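Local coordinates for protein DNA polymerase III subunit beta (Helicobacter pylori 26695, PDB 4S3I) that forms a sliding clamp on DNA that tethers DNA polymerases and other proteins to it and makes their action processive, at residues H34-V39 with D115-F120. Residues are numbered along the deposited sequence; the frame is centred on the assembly and turned at random.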
ATOM      1  N   HIS A  34     -18.053  11.519 -15.349  1.00 31.90           N
ATOM      2  CA  HIS A  34     -18.546  12.798 -14.841  1.00 31.76           C
ATOM      3  C   HIS A  34     -19.538  12.692 -13.678  1.00 31.42           C
ATOM      4  O   HIS A  34     -20.346  11.760 -13.605  1.00 31.52           O
ATOM      5  CB  HIS A  34     -19.197  13.610 -15.971  1.00 32.42           C
ATOM      6  CG  HIS A  34     -18.228  14.438 -16.750  1.00 32.66           C
ATOM      7  ND1 HIS A  34     -18.519  15.713 -17.187  1.00 32.96           N
ATOM      8  CD2 HIS A  34     -16.965  14.175 -17.166  1.00 32.70           C
ATOM      9  CE1 HIS A  34     -17.480  16.197 -17.842  1.00 33.16           C
ATOM     10  NE2 HIS A  34     -16.523  15.288 -17.837  1.00 33.02           N
ATOM     11  N   ILE A  35     -19.478  13.691 -12.803  1.00 31.11           N
ATOM     12  CA  ILE A  35     -20.440  13.867 -11.731  1.00 30.94           C
ATOM     13  C   ILE A  35     -21.468  14.926 -12.145  1.00 31.42           C
ATOM     14  O   ILE A  35     -21.101  16.000 -12.631  1.00 31.60           O
ATOM     15  CB  ILE A  35     -19.742  14.302 -10.440  1.00 30.42           C
ATOM     16  CG1 ILE A  35     -18.916  13.135  -9.886  1.00 29.97           C
ATOM     17  CG2 ILE A  35     -20.756  14.790  -9.412  1.00 33.52           C
ATOM     18  CD1 ILE A  35     -17.931  13.516  -8.753  1.00 33.40           C
ATOM     19  N   HIS A  36     -22.752  14.608 -11.970  1.00 31.68           N
ATOM     20  CA  HIS A  36     -23.835  15.554 -12.231  1.00 32.19           C
ATOM     21  C   HIS A  36     -23.979  16.458 -11.001  1.00 31.96           C
ATOM     22  O   HIS A  36     -23.957  15.989  -9.847  1.00 31.58           O
ATOM     23  CB  HIS A  36     -25.130  14.790 -12.507  1.00 32.66           C
ATOM     24  CG  HIS A  36     -26.309  15.654 -12.825  1.00 36.59           C
ATOM     25  ND1 HIS A  36     -27.067  16.271 -11.849  1.00 33.35           N
ATOM     26  CD2 HIS A  36     -26.896  15.965 -14.007  1.00 36.47           C
ATOM     27  CE1 HIS A  36     -28.059  16.937 -12.422  1.00 40.62           C
ATOM     28  NE2 HIS A  36     -27.977  16.763 -13.728  1.00 35.25           N
ATOM     29  N   LEU A  37     -24.111  17.757 -11.241  1.00 32.26           N
ATOM     30  CA  LEU A  37     -24.236  18.720 -10.151  1.00 32.18           C
ATOM     31  C   LEU A  37     -25.584  19.416 -10.270  1.00 32.81           C
ATOM     32  O   LEU A  37     -26.021  19.746 -11.377  1.00 33.30           O
ATOM     33  CB  LEU A  37     -23.131  19.770 -10.219  1.00 32.05           C
ATOM     34  CG  LEU A  37     -21.680  19.321 -10.188  1.00 31.56           C
ATOM     35  CD1 LEU A  37     -20.748  20.525 -10.348  1.00 37.46           C
ATOM     36  CD2 LEU A  37     -21.377  18.579  -8.886  1.00 31.07           C
ATOM     37  N   GLU A  38     -26.242  19.646  -9.136  1.00 32.88           N
ATOM     38  CA  GLU A  38     -27.501  20.392  -9.141  1.00 33.56           C
ATOM     39  C   GLU A  38     -27.629  21.255  -7.896  1.00 33.63           C
ATOM     40  O   GLU A  38     -27.523  20.757  -6.774  1.00 33.34           O
ATOM     41  CB  GLU A  38     -28.704  19.447  -9.263  1.00 38.35           C
ATOM     42  CG  GLU A  38     -30.046  20.158  -9.102  1.00 46.33           C
ATOM     43  CD  GLU A  38     -31.184  19.476  -9.857  1.00 64.80           C
ATOM     44  OE1 GLU A  38     -31.183  18.227  -9.957  1.00 66.19           O
ATOM     45  OE2 GLU A  38     -32.084  20.200 -10.348  1.00 74.50           O
ATOM     46  N   VAL A  39     -27.841  22.554  -8.093  1.00 34.55           N
ATOM     47  CA  VAL A  39     -28.036  23.444  -6.955  1.00 34.32           C
ATOM     48  C   VAL A  39     -29.529  23.675  -6.804  1.00 35.08           C
ATOM     49  O   VAL A  39     -30.181  24.164  -7.725  1.00 39.62           O
ATOM     50  CB  VAL A  39     -27.279  24.779  -7.112  1.00 35.55           C
ATOM     51  CG1 VAL A  39     -27.515  25.665  -5.898  1.00 34.78           C
ATOM     52  CG2 VAL A  39     -25.774  24.524  -7.290  1.00 34.49           C
ATOM     53  N   ASP A 115     -28.283  16.483 -20.163  1.00 37.55           N
ATOM     54  CA  ASP A 115     -29.382  15.687 -20.715  1.00 39.08           C
ATOM     55  C   ASP A 115     -28.961  14.246 -21.035  1.00 40.97           C
ATOM     56  O   ASP A 115     -29.802  13.353 -21.180  1.00 39.02           O
ATOM     57  CB  ASP A 115     -29.949  16.346 -21.979  1.00 45.25           C
ATOM     58  CG  ASP A 115     -30.753  17.612 -21.685  1.00 57.85           C
ATOM     59  OD1 ASP A 115     -31.317  17.721 -20.573  1.00 54.79           O
ATOM     60  OD2 ASP A 115     -30.820  18.486 -22.585  1.00 57.13           O
ATOM     61  N   GLU A 116     -27.656  14.024 -21.159  1.00 37.93           N
ATOM     62  CA  GLU A 116     -27.150  12.693 -21.465  1.00 38.00           C
ATOM     63  C   GLU A 116     -26.955  11.902 -20.176  1.00 37.15           C
ATOM     64  O   GLU A 116     -26.811  10.684 -20.209  1.00 37.21           O
ATOM     65  CB  GLU A 116     -25.808  12.766 -22.233  1.00 38.25           C
ATOM     66  CG  GLU A 116     -25.422  11.465 -22.965  1.00 38.46           C
ATOM     67  CD  GLU A 116     -23.931  11.382 -23.325  1.00 51.00           C
ATOM     68  OE1 GLU A 116     -23.264  12.440 -23.392  1.00 37.91           O
ATOM     69  OE2 GLU A 116     -23.430  10.248 -23.530  1.00 39.31           O
ATOM     70  N   PHE A 117     -26.936  12.598 -19.044  1.00 36.41           N
ATOM     71  CA  PHE A 117     -26.681  11.950 -17.766  1.00 35.60           C
ATOM     72  C   PHE A 117     -27.860  11.029 -17.433  1.00 35.98           C
ATOM     73  O   PHE A 117     -29.024  11.404 -17.610  1.00 36.61           O
ATOM     74  CB  PHE A 117     -26.449  12.994 -16.669  1.00 34.90           C
ATOM     75  CG  PHE A 117     -25.557  12.531 -15.571  1.00 34.00           C
ATOM     76  CD1 PHE A 117     -26.085  11.898 -14.454  1.00 39.35           C
ATOM     77  CD2 PHE A 117     -24.178  12.742 -15.639  1.00 33.54           C
ATOM     78  CE1 PHE A 117     -25.260  11.464 -13.429  1.00 34.89           C
ATOM     79  CE2 PHE A 117     -23.346  12.319 -14.619  1.00 39.45           C
ATOM     80  CZ  PHE A 117     -23.883  11.674 -13.510  1.00 35.60           C
ATOM     81  N   PRO A 118     -27.560   9.800 -16.987  1.00 44.36           N
ATOM     82  CA  PRO A 118     -28.599   8.783 -16.767  1.00 46.96           C
ATOM     83  C   PRO A 118     -29.582   9.210 -15.684  1.00 37.99           C
ATOM     84  O   PRO A 118     -29.178   9.859 -14.717  1.00 37.04           O
ATOM     85  CB  PRO A 118     -27.804   7.568 -16.271  1.00 50.60           C
ATOM     86  CG  PRO A 118     -26.375   7.816 -16.716  1.00 51.29           C
ATOM     87  CD  PRO A 118     -26.207   9.303 -16.663  1.00 43.09           C
ATOM     88  N   GLU A 119     -30.848   8.851 -15.842  1.00 39.41           N
ATOM     89  CA  GLU A 119     -31.853   9.157 -14.834  1.00 40.83           C
ATOM     90  C   GLU A 119     -31.529   8.390 -13.549  1.00 39.54           C
ATOM     91  O   GLU A 119     -31.265   7.186 -13.587  1.00 35.94           O
ATOM     92  CB  GLU A 119     -33.243   8.763 -15.332  1.00 47.31           C
ATOM     93  CG  GLU A 119     -34.312   9.818 -15.084  1.00 67.49           C
ATOM     94  CD  GLU A 119     -35.728   9.245 -15.078  1.00 79.90           C
ATOM     95  OE1 GLU A 119     -35.901   8.046 -15.401  1.00 82.57           O
ATOM     96  OE2 GLU A 119     -36.667   9.998 -14.737  1.00 82.46           O
ATOM     97  N   PHE A 120     -31.521   9.088 -12.419  1.00 35.47           N
ATOM     98  CA  PHE A 120     -31.361   8.433 -11.126  1.00 34.85           C
ATOM     99  C   PHE A 120     -32.721   7.840 -10.747  1.00 43.16           C
ATOM    100  O   PHE A 120     -33.707   8.559 -10.635  1.00 36.09           O
ATOM    101  CB  PHE A 120     -30.926   9.440 -10.076  1.00 34.60           C
ATOM    102  CG  PHE A 120     -30.297   8.810  -8.869  1.00 41.00           C
ATOM    103  CD1 PHE A 120     -28.916   8.749  -8.747  1.00 38.24           C
ATOM    104  CD2 PHE A 120     -31.085   8.277  -7.856  1.00 42.17           C
ATOM    105  CE1 PHE A 120     -28.325   8.164  -7.636  1.00 38.89           C
ATOM    106  CE2 PHE A 120     -30.510   7.696  -6.743  1.00 40.86           C
ATOM    107  CZ  PHE A 120     -29.123   7.638  -6.629  1.00 42.38           C
TER
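Phe117 lays one face of its ring against His36 CB and turns an edge to the carbonyl oxygen of His34. Its CG stands anti to the backbone N (chi1 -151°), which carries the ring away from the loop and onto the strand. At the root, Phe117 CB lies 4.0 Å from His36 CD2, and Phe117 CG is equally close to that imidazole carbon. Further out, Phe117 CD1, CD2 and CE1 all face His36 CB, CE1 nearest of the three at 3.5 Å. The methylene sits almost exactly over the ring centre: His36 CB is 3.4 Å from the Phe117 centroid and 10° off the ring normal, a CH-pi contact. At the far end Phe117 CZ reaches the backbone, 3.5 Å from His36 N, while Phe117 CE2 meets His34 O near the ring plane, at 3.2 Å, and also lies close to His36 N. The strand belongs to the N-terminal domain of the beta sliding clamp, where it runs antiparallel between strands 43-49 and 68-73; the loop leads from strand 105-110 to strand 127-131. His36 CG is likewise anti to its own N, and the imidazole lies obliquely beside the phenyl ring, the two planes at 52°. The His34 side chain leads off instead to Thr71, whose OG1 is hydrogen-bonded to His34 ND1, and its ring stacks with Phe112. Ile31 also touches the Phe117 side chain.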